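Local coordinates for protein putative ATP binding component of ABC-transporter (PDB 2R5O) that forms the C-terminal, carbohydrate-binding domain of an ABC transporter component for O antigen polysaccharide export, the whole protein probably binding and hydrolysing ATP, at residues G35-E40 and S163-V168; G47-D52 and V79-F84; H54-G59 and Q71-M76; V87-L92 and F126-P131; D133-D138 and M172-V177. All coordinates share one frame; numbering follows the deposited sequence.

Contact 1 (G35-E40 and S163-V168)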
# COMPACT_ATOMS: atom_id res chain seq x y z
N GLY A 35 19.93 11.95 -1.93
CA GLY A 35 18.88 11.33 -2.70
C GLY A 35 18.47 12.11 -3.94
O GLY A 35 17.68 11.60 -4.73
N TYR A 36 19.00 13.31 -4.16
CA TYR A 36 18.61 14.07 -5.34
C TYR A 36 19.00 13.31 -6.60
O TYR A 36 20.09 12.75 -6.70
CB TYR A 36 19.27 15.44 -5.35
CG TYR A 36 19.01 16.16 -6.65
CD1 TYR A 36 17.77 16.73 -6.90
CD2 TYR A 36 19.99 16.27 -7.62
CE1 TYR A 36 17.48 17.34 -8.10
CE2 TYR A 36 19.74 16.90 -8.83
CZ TYR A 36 18.48 17.43 -9.06
OH TYR A 36 18.24 18.03 -10.28
N ARG A 37 18.11 13.32 -7.58
CA ARG A 37 18.35 12.68 -8.86
C ARG A 37 18.61 13.72 -9.94
O ARG A 37 17.69 14.46 -10.31
CB ARG A 37 17.12 11.87 -9.28
CG ARG A 37 16.78 10.76 -8.33
CD ARG A 37 15.63 9.94 -8.85
NE ARG A 37 16.04 9.03 -9.91
CZ ARG A 37 15.59 9.04 -11.16
NH1 ARG A 37 14.71 9.93 -11.59
NH2 ARG A 37 16.06 8.11 -12.00
N PRO A 38 19.82 13.72 -10.53
CA PRO A 38 20.03 14.56 -11.70
C PRO A 38 19.11 14.23 -12.88
O PRO A 38 18.97 15.06 -13.78
CB PRO A 38 21.49 14.28 -12.06
CG PRO A 38 22.13 13.87 -10.78
CD PRO A 38 21.06 13.07 -10.08
N GLU A 39 18.51 13.05 -12.85
CA GLU A 39 17.53 12.60 -13.83
C GLU A 39 16.15 13.22 -13.65
O GLU A 39 15.22 12.90 -14.41
CB GLU A 39 17.40 11.07 -13.78
CG GLU A 39 18.69 10.32 -14.04
CD GLU A 39 19.60 10.15 -12.82
OE1 GLU A 39 19.32 10.59 -11.70
OE2 GLU A 39 20.67 9.51 -13.01
N GLU A 40 15.98 14.09 -12.66
CA GLU A 40 14.72 14.80 -12.49
C GLU A 40 14.20 15.41 -13.78
O GLU A 40 14.98 15.85 -14.63
CB GLU A 40 15.01 15.95 -11.53
CG GLU A 40 14.13 17.15 -11.64
CD GLU A 40 14.41 18.25 -10.64
OE1 GLU A 40 15.58 18.68 -10.47
OE2 GLU A 40 13.45 18.77 -10.08
N SER A 163 12.37 13.41 -8.83
CA SER A 163 13.57 14.16 -8.49
C SER A 163 14.36 13.63 -7.31
O SER A 163 15.48 14.12 -7.09
CB SER A 163 13.21 15.62 -8.25
OG SER A 163 12.25 15.74 -7.19
N ILE A 164 13.82 12.66 -6.59
CA ILE A 164 14.49 12.12 -5.42
C ILE A 164 14.35 10.59 -5.44
O ILE A 164 13.26 10.07 -5.75
CB ILE A 164 13.88 12.71 -4.11
CG1 ILE A 164 14.07 14.24 -4.05
CG2 ILE A 164 14.45 12.01 -2.87
CD1 ILE A 164 13.10 14.93 -3.10
N ILE A 165 15.44 9.88 -5.17
CA ILE A 165 15.39 8.42 -5.03
C ILE A 165 15.25 8.08 -3.55
O ILE A 165 15.95 8.64 -2.69
CB ILE A 165 16.56 7.69 -5.73
CG1 ILE A 165 16.36 6.18 -5.66
CG2 ILE A 165 17.91 8.12 -5.18
CD1 ILE A 165 17.17 5.41 -6.68
N LEU A 166 14.32 7.18 -3.25
CA LEU A 166 14.11 6.63 -1.91
C LEU A 166 14.48 5.16 -1.91
O LEU A 166 14.11 4.41 -2.80
CB LEU A 166 12.63 6.73 -1.53
CG LEU A 166 11.97 8.12 -1.59
CD1 LEU A 166 10.51 8.05 -1.18
CD2 LEU A 166 12.70 9.13 -0.73
N HIS A 167 15.17 4.74 -0.85
CA HIS A 167 15.52 3.35 -0.62
C HIS A 167 14.73 2.87 0.56
O HIS A 167 14.73 3.56 1.59
CB HIS A 167 17.02 3.19 -0.33
CG HIS A 167 17.90 3.88 -1.31
ND1 HIS A 167 17.99 3.48 -2.63
CD2 HIS A 167 18.73 4.94 -1.18
CE1 HIS A 167 18.85 4.27 -3.26
NE2 HIS A 167 19.30 5.16 -2.41
N VAL A 168 14.04 1.74 0.45
CA VAL A 168 13.27 1.15 1.55
C VAL A 168 13.91 -0.16 1.93
O VAL A 168 14.22 -0.97 1.06
CB VAL A 168 11.77 0.90 1.14
CG1 VAL A 168 11.02 0.17 2.25
CG2 VAL A 168 11.08 2.24 0.84
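Gly35 touches strand 163-168 through its carbonyl. Its O accepts a hydrogen bond of 2.9 Å from Ile165 N, nearly straight at 165°. The same O lies 3.3 Å from Ile164 CA in a CA-H...O contact. Positive phi at Gly35 (87°) suits a residue with no side chain. Tyr36 comes next. Its CB points away from the strand, but the ring swings back, and Tyr36 CD1 comes 3.5 Å from Ser163 O. The ring meets that carbonyl obliquely. Tyr36 pairs with Ile164 in a single beta bridge. Arg37 N closes the other side of it, giving a 2.8 Å bond to Ser163 O from above the carbonyl plane. The loop thus borders one edge of a long strand of the immunoglobulin-like domain, whose other edge pairs with strand 137-147. There Ser163 and Ile164 both face Leu141 in a classic beta bulge. The Arg37 chain lies over the strand backbone, with CG 3.5 Å from Ile165 N. A bend at chi3 (76°) then turns the guanidinium, and NH1 bonds to Asp162 O. A type I turn runs from Arg37 to Glu40 and brings the chain back to the strand. The Glu40 side chain lies against Ser163 CB, with OE2 3.7 Å from it. Tyr36 OH gives a 2.7 Å hydrogen bond to Glu40 OE1 on its anti side, while OE2 forms a salt bridge with Arg160. Ser163 OG bonds to Arg160 O and Tyr30 OH.

Contact 2 (G47-D52 and V79-F84)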
# COMPACT_ATOMS: atom_id res chain seq x y z
N GLY A 47 6.60 31.27 -11.16
CA GLY A 47 5.88 32.04 -10.17
C GLY A 47 6.16 31.61 -8.74
O GLY A 47 5.82 32.30 -7.79
N ALA A 48 6.76 30.43 -8.60
CA ALA A 48 7.26 29.93 -7.32
C ALA A 48 8.33 28.91 -7.66
O ALA A 48 8.33 28.36 -8.76
CB ALA A 48 6.16 29.26 -6.52
N LYS A 49 9.20 28.64 -6.70
CA LYS A 49 10.28 27.68 -6.88
C LYS A 49 10.40 26.82 -5.63
O LYS A 49 10.50 27.36 -4.52
CB LYS A 49 11.64 28.36 -7.11
CG LYS A 49 11.75 28.99 -8.48
CD LYS A 49 13.04 29.73 -8.61
CE LYS A 49 14.18 28.85 -8.93
NZ LYS A 49 15.36 29.71 -9.40
N ILE A 50 10.45 25.50 -5.82
CA ILE A 50 10.77 24.60 -4.74
C ILE A 50 12.30 24.61 -4.64
O ILE A 50 12.98 24.12 -5.53
CB ILE A 50 10.27 23.18 -4.96
CG1 ILE A 50 8.78 23.21 -5.28
CG2 ILE A 50 10.58 22.35 -3.76
CD1 ILE A 50 8.23 21.86 -5.67
N ILE A 51 12.83 25.22 -3.58
CA ILE A 51 14.27 25.51 -3.49
C ILE A 51 15.04 24.56 -2.55
O ILE A 51 16.26 24.59 -2.54
CB ILE A 51 14.51 26.98 -3.08
CG1 ILE A 51 13.67 27.39 -1.86
CG2 ILE A 51 14.20 27.89 -4.27
CD1 ILE A 51 14.10 28.74 -1.29
N ASP A 52 14.32 23.75 -1.78
CA ASP A 52 15.00 22.81 -0.89
C ASP A 52 14.01 21.74 -0.47
O ASP A 52 12.79 21.90 -0.63
CB ASP A 52 15.57 23.54 0.34
CG ASP A 52 16.76 22.83 0.98
OD1 ASP A 52 17.18 21.77 0.53
OD2 ASP A 52 17.29 23.41 1.97
N VAL A 79 9.79 29.28 -2.35
CA VAL A 79 9.74 30.74 -2.40
C VAL A 79 8.74 31.17 -3.46
O VAL A 79 8.75 30.65 -4.57
CB VAL A 79 11.15 31.37 -2.62
CG1 VAL A 79 11.84 30.93 -3.93
CG2 VAL A 79 11.06 32.90 -2.59
N PHE A 80 7.85 32.09 -3.10
CA PHE A 80 6.78 32.57 -3.97
C PHE A 80 7.14 33.94 -4.54
O PHE A 80 7.56 34.82 -3.80
CB PHE A 80 5.47 32.62 -3.20
CG PHE A 80 5.02 31.25 -2.76
CD1 PHE A 80 4.26 30.46 -3.61
CD2 PHE A 80 5.40 30.74 -1.54
CE1 PHE A 80 3.86 29.20 -3.23
CE2 PHE A 80 5.01 29.48 -1.15
CZ PHE A 80 4.23 28.71 -2.00
N GLU A 81 7.00 34.07 -5.86
CA GLU A 81 7.35 35.31 -6.56
C GLU A 81 6.16 36.28 -6.67
O GLU A 81 6.36 37.47 -6.94
CB GLU A 81 7.97 34.98 -7.92
CG GLU A 81 9.44 34.49 -7.80
CD GLU A 81 9.64 33.00 -7.97
OE1 GLU A 81 9.75 32.28 -6.95
OE2 GLU A 81 9.73 32.54 -9.13
N TYR A 82 4.95 35.79 -6.43
CA TYR A 82 3.72 36.58 -6.52
C TYR A 82 2.82 36.25 -5.33
O TYR A 82 3.01 35.22 -4.66
CB TYR A 82 2.98 36.24 -7.82
CG TYR A 82 3.80 36.50 -9.06
CD1 TYR A 82 3.88 37.77 -9.60
CD2 TYR A 82 4.48 35.47 -9.72
CE1 TYR A 82 4.63 38.03 -10.73
CE2 TYR A 82 5.23 35.73 -10.86
CZ TYR A 82 5.29 37.00 -11.36
OH TYR A 82 6.03 37.28 -12.49
N ASP A 83 1.82 37.09 -5.08
CA ASP A 83 0.71 36.73 -4.20
C ASP A 83 -0.09 35.61 -4.86
O ASP A 83 -0.34 35.67 -6.07
CB ASP A 83 -0.26 37.91 -4.01
CG ASP A 83 0.36 39.08 -3.32
OD1 ASP A 83 1.48 39.00 -2.79
OD2 ASP A 83 -0.31 40.14 -3.31
N PHE A 84 -0.54 34.63 -4.06
CA PHE A 84 -1.48 33.61 -4.51
C PHE A 84 -2.50 33.38 -3.39
O PHE A 84 -2.12 33.28 -2.22
CB PHE A 84 -0.77 32.28 -4.78
CG PHE A 84 0.20 32.31 -5.94
CD1 PHE A 84 -0.24 32.10 -7.24
CD2 PHE A 84 1.57 32.47 -5.72
CE1 PHE A 84 0.67 32.08 -8.31
CE2 PHE A 84 2.46 32.46 -6.77
CZ PHE A 84 2.02 32.28 -8.06
O HOH W 1 9.61 31.27 -11.34
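An antiparallel strand pair frays into a loop here, at one end of the four-stranded sheet. Lys49 and Val79 are the hydrogen-bonded pair: Lys49 N bonds to Val79 O and Val79 N to Lys49 O, both at 3.0 Å. Ala48 and Phe80 form the next, non-hydrogen-bonded pair. Ala48 CB lies 3.7 Å from Phe80 CD1 and meets the ring obliquely. On the other face, Ile51 CG2 packs at 3.9 Å against Val79 CG1, the two side chains crossing at about a right angle. Past the strand end, Glu81 N reaches Gly47 O at 2.9 Å from above the carbonyl plane. Two aromatic edges border this glycine. Phe84 CE2 lies 3.5 Å from Gly47 O, and Tyr82 CD2 lies near Gly47 CA. The Glu81 chain bends at chi2 (104°), which lays its carboxylate alongside the Gly47-Ala48 backbone. A water bridges the carboxylate to the backbone, giving a 2.6 Å bond to Glu81 OE2 and accepting from Gly47 N. Phe80 also packs on Phe126 and on Ile145 of the facing sheet. The face with Ala48 and Phe80 is thus turned inward and that with Lys49 and Val79 away, as in a two-sheet immunoglobulin-like sandwich.

Contact 3 (H54-G59 and Q71-M76)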
# COMPACT_ATOMS: atom_id res chain seq x y z
N HIS A 54 13.71 18.28 2.67
CA HIS A 54 14.29 17.56 3.79
C HIS A 54 13.48 16.29 4.00
O HIS A 54 12.27 16.29 3.83
CB HIS A 54 14.25 18.42 5.07
CG HIS A 54 15.12 17.90 6.16
ND1 HIS A 54 16.47 18.17 6.21
CD2 HIS A 54 14.83 17.15 7.25
CE1 HIS A 54 16.98 17.59 7.30
NE2 HIS A 54 16.01 16.96 7.93
N ILE A 55 14.14 15.20 4.35
CA ILE A 55 13.50 13.96 4.70
C ILE A 55 14.00 13.52 6.05
O ILE A 55 15.21 13.60 6.32
CB ILE A 55 13.74 12.87 3.62
CG1 ILE A 55 13.14 13.38 2.29
CG2 ILE A 55 13.11 11.53 4.03
CD1 ILE A 55 13.39 12.49 1.06
N GLN A 56 13.10 13.10 6.91
CA GLN A 56 13.47 12.66 8.26
C GLN A 56 12.57 11.52 8.68
O GLN A 56 11.38 11.53 8.34
CB GLN A 56 13.44 13.82 9.24
CG GLN A 56 12.12 14.46 9.32
CD GLN A 56 12.13 15.81 10.01
OE1 GLN A 56 13.18 16.47 10.10
NE2 GLN A 56 10.97 16.25 10.49
N SER A 57 13.11 10.56 9.42
CA SER A 57 12.27 9.49 9.94
C SER A 57 12.84 9.03 11.27
O SER A 57 14.03 8.82 11.39
CB SER A 57 12.26 8.34 8.97
OG SER A 57 11.39 7.30 9.41
N ALA A 58 11.97 8.89 12.27
CA ALA A 58 12.34 8.46 13.63
C ALA A 58 13.40 9.41 14.18
O ALA A 58 14.25 9.04 14.98
CB ALA A 58 12.86 7.04 13.62
N GLY A 59 13.29 10.68 13.80
CA GLY A 59 14.20 11.71 14.26
C GLY A 59 15.55 11.78 13.55
O GLY A 59 16.37 12.63 13.88
N GLN A 71 6.71 5.78 9.89
CA GLN A 71 6.34 7.19 9.59
C GLN A 71 7.57 8.00 9.17
O GLN A 71 8.60 7.98 9.85
CB GLN A 71 5.76 7.82 10.85
CG GLN A 71 4.90 9.07 10.65
CD GLN A 71 3.53 8.81 10.00
OE1 GLN A 71 3.13 7.68 9.77
NE2 GLN A 71 2.81 9.87 9.71
N THR A 72 7.46 8.66 8.02
CA THR A 72 8.53 9.49 7.44
C THR A 72 7.96 10.86 7.09
O THR A 72 6.83 10.95 6.61
CB THR A 72 9.14 8.81 6.19
OG1 THR A 72 9.71 7.58 6.62
CG2 THR A 72 10.16 9.66 5.52
N ASP A 73 8.74 11.89 7.37
CA ASP A 73 8.39 13.27 7.04
C ASP A 73 9.11 13.69 5.77
O ASP A 73 10.33 13.55 5.67
CB ASP A 73 8.79 14.23 8.15
CG ASP A 73 8.14 13.93 9.47
OD1 ASP A 73 7.01 13.44 9.55
OD2 ASP A 73 8.79 14.27 10.48
N PHE A 74 8.35 14.22 4.82
CA PHE A 74 8.82 14.70 3.54
C PHE A 74 8.50 16.18 3.49
O PHE A 74 7.32 16.56 3.40
CB PHE A 74 8.09 13.97 2.41
CG PHE A 74 8.35 12.48 2.39
CD1 PHE A 74 9.48 11.96 1.78
CD2 PHE A 74 7.47 11.58 2.98
CE1 PHE A 74 9.69 10.60 1.73
CE2 PHE A 74 7.72 10.25 2.94
CZ PHE A 74 8.82 9.76 2.30
N LEU A 75 9.52 17.02 3.60
CA LEU A 75 9.37 18.48 3.68
C LEU A 75 9.90 19.14 2.43
O LEU A 75 10.96 18.74 1.91
CB LEU A 75 10.10 19.06 4.89
CG LEU A 75 9.62 18.53 6.25
CD1 LEU A 75 10.43 17.33 6.72
CD2 LEU A 75 9.60 19.63 7.28
N MET A 76 9.20 20.17 1.96
CA MET A 76 9.64 20.96 0.82
C MET A 76 9.56 22.44 1.17
O MET A 76 8.62 22.87 1.82
CB MET A 76 8.79 20.64 -0.43
CG MET A 76 7.27 20.61 -0.19
SD MET A 76 6.23 20.32 -1.64
CE MET A 76 6.35 21.93 -2.30
O HOH W 2 11.66 5.53 7.43
O HOH W 3 9.20 9.03 12.22
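Ile55 and Phe74 make the close-packed side of this strand pair. Ile55 CG1 lies 4.0 Å from Phe74 CD1, approaching the ring obliquely. Ile55 CG2 touches Thr72 CG2 at 3.8 Å, and that methyl sits over the rim of one face of the Phe74 ring. Ile164, Leu166, Leu141 and Phe143 of the facing strands cover this buried side. The two strands run antiparallel at 166°. They belong to one of the two sheets of the immunoglobulin-like sandwich, and strand 71-76 pairs on its other edge with strand 123-131. His54-Leu75 and Gln56-Asp73 are the hydrogen-bonded pairs, and the bond from Asp73 N to Gln56 O is 2.8 Å long. The other face, with His54, Gln56, Asp73 and Leu75, is partly exposed and more polar. There Gln56 NE2 gives a 2.9 Å bond to Asp73 OD2 on its anti side. Asp73 OD2 lies close to the amide plane of Gln56, while the carboxylate as a whole is turned 60° from it. With chi1 at 59° the extended Gln56 chain leans across the neighbouring strand to Asp73. Asp73 OD1 is held by Ser129, and His54 NE2 by Asp61. At the far end side chains and waters take over. Ser57 OG bonds to Gln71 O at 2.9 Å and also to Gln70. One water joins Ser57 OG and Thr72 OG1, and another spans Ala58 N and Gln71 O where the strands part.

Contact 4 (V87-L92 and F126-P131)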
# COMPACT_ATOMS: atom_id res chain seq x y z
N VAL A 87 -2.42 28.04 -2.61
CA VAL A 87 -1.27 27.27 -3.11
C VAL A 87 -1.42 25.84 -2.61
O VAL A 87 -1.90 25.59 -1.50
CB VAL A 87 0.09 27.88 -2.74
CG1 VAL A 87 0.15 29.33 -3.23
CG2 VAL A 87 0.36 27.86 -1.22
N VAL A 88 -0.99 24.90 -3.44
CA VAL A 88 -1.27 23.50 -3.24
C VAL A 88 -0.00 22.71 -3.52
O VAL A 88 0.33 22.40 -4.66
CB VAL A 88 -2.38 23.05 -4.19
CG1 VAL A 88 -2.68 21.57 -4.02
CG2 VAL A 88 -3.67 23.86 -3.93
N PRO A 89 0.76 22.40 -2.46
CA PRO A 89 1.90 21.50 -2.59
C PRO A 89 1.44 20.07 -2.77
O PRO A 89 0.37 19.71 -2.29
CB PRO A 89 2.64 21.66 -1.27
CG PRO A 89 1.60 22.12 -0.33
CD PRO A 89 0.62 22.94 -1.10
N GLY A 90 2.26 19.24 -3.39
CA GLY A 90 1.91 17.85 -3.57
C GLY A 90 3.12 16.96 -3.69
O GLY A 90 4.24 17.42 -3.93
N ILE A 91 2.85 15.66 -3.60
CA ILE A 91 3.86 14.63 -3.75
C ILE A 91 3.34 13.50 -4.64
O ILE A 91 2.12 13.23 -4.70
CB ILE A 91 4.25 14.03 -2.39
CG1 ILE A 91 3.04 13.53 -1.59
CG2 ILE A 91 5.09 15.02 -1.61
CD1 ILE A 91 3.50 12.68 -0.40
N LEU A 92 4.28 12.80 -5.29
CA LEU A 92 4.04 11.58 -6.06
C LEU A 92 5.14 10.59 -5.67
O LEU A 92 6.28 10.97 -5.51
CB LEU A 92 4.11 11.82 -7.57
CG LEU A 92 3.28 12.96 -8.16
CD1 LEU A 92 3.71 13.17 -9.63
CD2 LEU A 92 1.81 12.68 -8.08
N PHE A 126 6.40 23.05 3.70
CA PHE A 126 5.24 22.16 3.72
C PHE A 126 5.70 20.75 4.02
O PHE A 126 6.72 20.32 3.49
CB PHE A 126 4.54 22.20 2.37
CG PHE A 126 4.15 23.59 1.94
CD1 PHE A 126 3.22 24.34 2.65
CD2 PHE A 126 4.78 24.19 0.87
CE1 PHE A 126 2.88 25.63 2.25
CE2 PHE A 126 4.44 25.47 0.44
CZ PHE A 126 3.49 26.18 1.13
N LYS A 127 4.94 20.04 4.85
CA LYS A 127 5.34 18.72 5.30
C LYS A 127 4.25 17.70 5.03
O LYS A 127 3.11 17.87 5.48
CB LYS A 127 5.66 18.78 6.81
CG LYS A 127 6.02 17.41 7.39
CD LYS A 127 6.51 17.49 8.81
CE LYS A 127 5.42 17.65 9.81
NZ LYS A 127 6.03 17.40 11.18
N PHE A 128 4.63 16.60 4.37
CA PHE A 128 3.76 15.43 4.21
C PHE A 128 4.37 14.32 5.07
O PHE A 128 5.55 13.99 4.90
CB PHE A 128 3.73 14.97 2.74
CG PHE A 128 3.03 15.93 1.83
CD1 PHE A 128 1.69 15.77 1.57
CD2 PHE A 128 3.71 16.98 1.24
CE1 PHE A 128 1.03 16.64 0.75
CE2 PHE A 128 3.04 17.86 0.41
CZ PHE A 128 1.72 17.69 0.17
N SER A 129 3.60 13.76 5.97
CA SER A 129 4.09 12.71 6.86
C SER A 129 3.27 11.45 6.59
O SER A 129 2.05 11.49 6.67
CB SER A 129 3.97 13.11 8.32
OG SER A 129 4.71 14.27 8.61
N LEU A 130 3.93 10.34 6.32
CA LEU A 130 3.22 9.13 5.97
C LEU A 130 4.07 7.91 6.31
O LEU A 130 5.29 7.99 6.34
CB LEU A 130 2.84 9.14 4.48
CG LEU A 130 4.02 9.26 3.51
CD1 LEU A 130 4.51 7.90 3.04
CD2 LEU A 130 3.70 10.16 2.32
N PRO A 131 3.38 6.79 6.56
CA PRO A 131 4.06 5.53 6.80
C PRO A 131 4.47 4.93 5.46
O PRO A 131 3.65 4.79 4.56
CB PRO A 131 2.99 4.69 7.51
CG PRO A 131 1.73 5.15 6.94
CD PRO A 131 1.92 6.63 6.67
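Pro89 O lies 3.5 Å from Phe128 CZ, at the edge of the ring and near its plane. The backbone of Pro89 is hydrogen-bonded to Ser106; the rest of the contact is apolar. Gly90 CA is 3.7 Å from Phe128 CZ and meets the ring obliquely. Over one face of the Phe128 ring lies Ile91. Its CG2 is 4.2 Å from the ring centroid, a CH-pi contact. Ile91 CG1 sits over the rim of the ring. With chi1 at 54°, both branches of Ile91 touch Phe128, and Ile91 CD1 also meets Leu130 CD2 tip to tip at 3.7 Å. The two strands belong to different sheets of the immunoglobulin-like sandwich. Their axes pass 8.3 Å apart at 38°, and mostly side chains fill the gap between them. This is the buried core of the domain. Pro89 makes a second CH-pi contact. Its CG stands 4.0 Å from the centroid of the Phe126 ring, 22° off the normal. Val87 CG2 comes to Phe126 CZ obliquely at 4.3 Å. Ile116 packs against both Pro89 and Phe126. The second subunit adds to this layer: its Phe184 meets Phe128 edge-to-face and packs on Pro89. A strand of that subunit pairs antiparallel with Lys127, Phe128 and Ser129, which extends the sheet into the other subunit, in keeping with the domain swapping reported for this protein.

Contact 5 (D133-D138 and M172-V177)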
# COMPACT_ATOMS: atom_id res chain seq x y z
N ASP A 133 4.65 2.36 3.59
CA ASP A 133 4.06 0.98 3.58
C ASP A 133 4.34 0.29 2.21
O ASP A 133 3.44 0.01 1.42
CB ASP A 133 2.55 1.06 3.89
CG ASP A 133 2.23 1.40 5.34
OD1 ASP A 133 3.11 1.34 6.21
OD2 ASP A 133 1.06 1.74 5.64
N LEU A 134 5.64 0.12 1.93
CA LEU A 134 6.18 -0.38 0.68
C LEU A 134 7.18 -1.48 0.96
O LEU A 134 7.76 -1.56 2.06
CB LEU A 134 6.89 0.73 -0.12
CG LEU A 134 6.04 1.94 -0.50
CD1 LEU A 134 6.86 2.97 -1.22
CD2 LEU A 134 4.84 1.56 -1.32
N ASN A 135 7.38 -2.36 -0.01
CA ASN A 135 8.33 -3.45 0.14
C ASN A 135 9.76 -2.91 -0.05
O ASN A 135 9.98 -1.77 -0.50
CB ASN A 135 8.03 -4.56 -0.88
CG ASN A 135 8.34 -5.95 -0.36
OD1 ASN A 135 8.96 -6.10 0.69
ND2 ASN A 135 7.90 -6.96 -1.09
N SER A 136 10.75 -3.71 0.30
CA SER A 136 12.14 -3.31 0.07
C SER A 136 12.32 -2.96 -1.38
O SER A 136 11.73 -3.62 -2.26
CB SER A 136 13.11 -4.46 0.36
OG SER A 136 13.12 -4.78 1.73
N GLY A 137 13.13 -1.94 -1.66
CA GLY A 137 13.43 -1.55 -3.03
C GLY A 137 13.62 -0.05 -3.15
O GLY A 137 13.76 0.65 -2.17
N ASP A 138 13.69 0.44 -4.38
CA ASP A 138 13.94 1.85 -4.69
C ASP A 138 12.68 2.46 -5.32
O ASP A 138 12.00 1.80 -6.13
CB ASP A 138 15.10 1.96 -5.70
CG ASP A 138 16.46 1.66 -5.09
OD1 ASP A 138 16.58 1.58 -3.86
OD2 ASP A 138 17.42 1.51 -5.88
N MET A 172 12.13 -8.90 6.55
CA MET A 172 11.42 -9.94 5.80
C MET A 172 10.45 -9.32 4.82
O MET A 172 9.42 -8.73 5.21
CB MET A 172 10.68 -10.86 6.75
CG MET A 172 11.62 -11.55 7.73
SD MET A 172 10.84 -12.97 8.49
CE MET A 172 11.83 -13.15 9.96
N ASP A 173 10.75 -9.48 3.54
CA ASP A 173 9.87 -8.98 2.49
C ASP A 173 8.58 -9.82 2.43
O ASP A 173 8.59 -11.02 2.65
CB ASP A 173 10.56 -9.09 1.12
CG ASP A 173 11.62 -8.05 0.91
OD1 ASP A 173 11.95 -7.32 1.88
OD2 ASP A 173 12.10 -7.96 -0.24
N PHE A 174 7.47 -9.16 2.06
CA PHE A 174 6.24 -9.82 1.71
C PHE A 174 6.29 -9.96 0.17
O PHE A 174 7.35 -9.69 -0.45
CB PHE A 174 5.02 -9.04 2.22
CG PHE A 174 4.99 -7.59 1.77
CD1 PHE A 174 4.43 -7.23 0.57
CD2 PHE A 174 5.52 -6.59 2.57
CE1 PHE A 174 4.42 -5.93 0.16
CE2 PHE A 174 5.54 -5.27 2.15
CZ PHE A 174 4.98 -4.95 0.96
N TRP A 175 5.24 -10.45 -0.45
CA TRP A 175 5.21 -10.57 -1.92
C TRP A 175 4.55 -9.32 -2.48
O TRP A 175 3.48 -8.89 -2.02
CB TRP A 175 4.41 -11.80 -2.38
CG TRP A 175 5.08 -13.11 -2.15
CD1 TRP A 175 5.33 -13.71 -0.95
CD2 TRP A 175 5.58 -14.00 -3.15
NE1 TRP A 175 5.96 -14.91 -1.14
CE2 TRP A 175 6.12 -15.12 -2.48
CE3 TRP A 175 5.63 -13.97 -4.55
CZ2 TRP A 175 6.72 -16.19 -3.15
CZ3 TRP A 175 6.22 -15.04 -5.23
CH2 TRP A 175 6.74 -16.14 -4.52
N GLY A 176 5.21 -8.71 -3.44
CA GLY A 176 4.65 -7.58 -4.10
C GLY A 176 5.33 -6.31 -3.74
O GLY A 176 6.54 -6.27 -3.51
N VAL A 177 4.58 -5.24 -3.78
CA VAL A 177 5.17 -3.91 -3.67
C VAL A 177 4.58 -3.07 -2.57
O VAL A 177 5.29 -2.24 -1.99
CB VAL A 177 5.13 -3.20 -5.05
CG1 VAL A 177 3.76 -3.21 -5.69
CG2 VAL A 177 5.71 -1.82 -4.97
O HOH W 4 11.10 -6.19 -2.56
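The Asn135 amide lies flat on one face of the Phe174 ring. Its CG sits 3.7 Å above the plane, over the ring centre, and the two planes are only 9° apart. Chi1 near +54° folds the Phe174 ring back over its own backbone, beneath the amide. Tyr102 of the second subunit also meets this ring. The amide is gripped through ND2, which gives 2.9 Å bonds to Phe174 O and to Gly176 O. The bond to Gly176 O is almost straight at 174°, and that acceptor lies in the amide plane. The other leaves the plane slightly. Both carbonyls are met from above their own planes. Asn135 OD1 accepts from Ser136 N at 3.0 Å, a bent bond. These bonds fix the rotation of the amide. Asn135 N adds a 2.9 Å bond to Val177 O, so one residue holds three carbonyls of the facing segment. Ser136 OG gives a 2.8 Å bond to Asp173 OD1 on its syn side. A water gives hydrogen bonds to both Ser136 O and Asp173 OD2. Leu134 and Val177 both pack on Tyr139 and Leu101. The loop 133-136 leads into strand 137-147, which pairs with strand 153-169 beside it. Strand 175-176 pairs antiparallel with a strand of the second subunit, at the dimer interface.

From the N terminus, the loop 35-40 waits for strand 163-168. Contact 1 therefore closes a long loop that encloses contacts 2, 3 and 4. Contact 2 joins the outer ends of strands 48-57 and 71-80, and contact 3, enclosed by it, joins the same two strands nearer the connection between them. Contact 4 follows in series and links the two sheets through the core. It meets contact 3 through Asp73 and Ser129, and contact 2 through Phe80. Contact 5 crosses contact 1 in the chain; the two touch through His167 and Asp138. Contacts 2 and 5 lie at opposite ends, with centres about 36 Å apart. Contacts 4 and 5 both reach the second subunit.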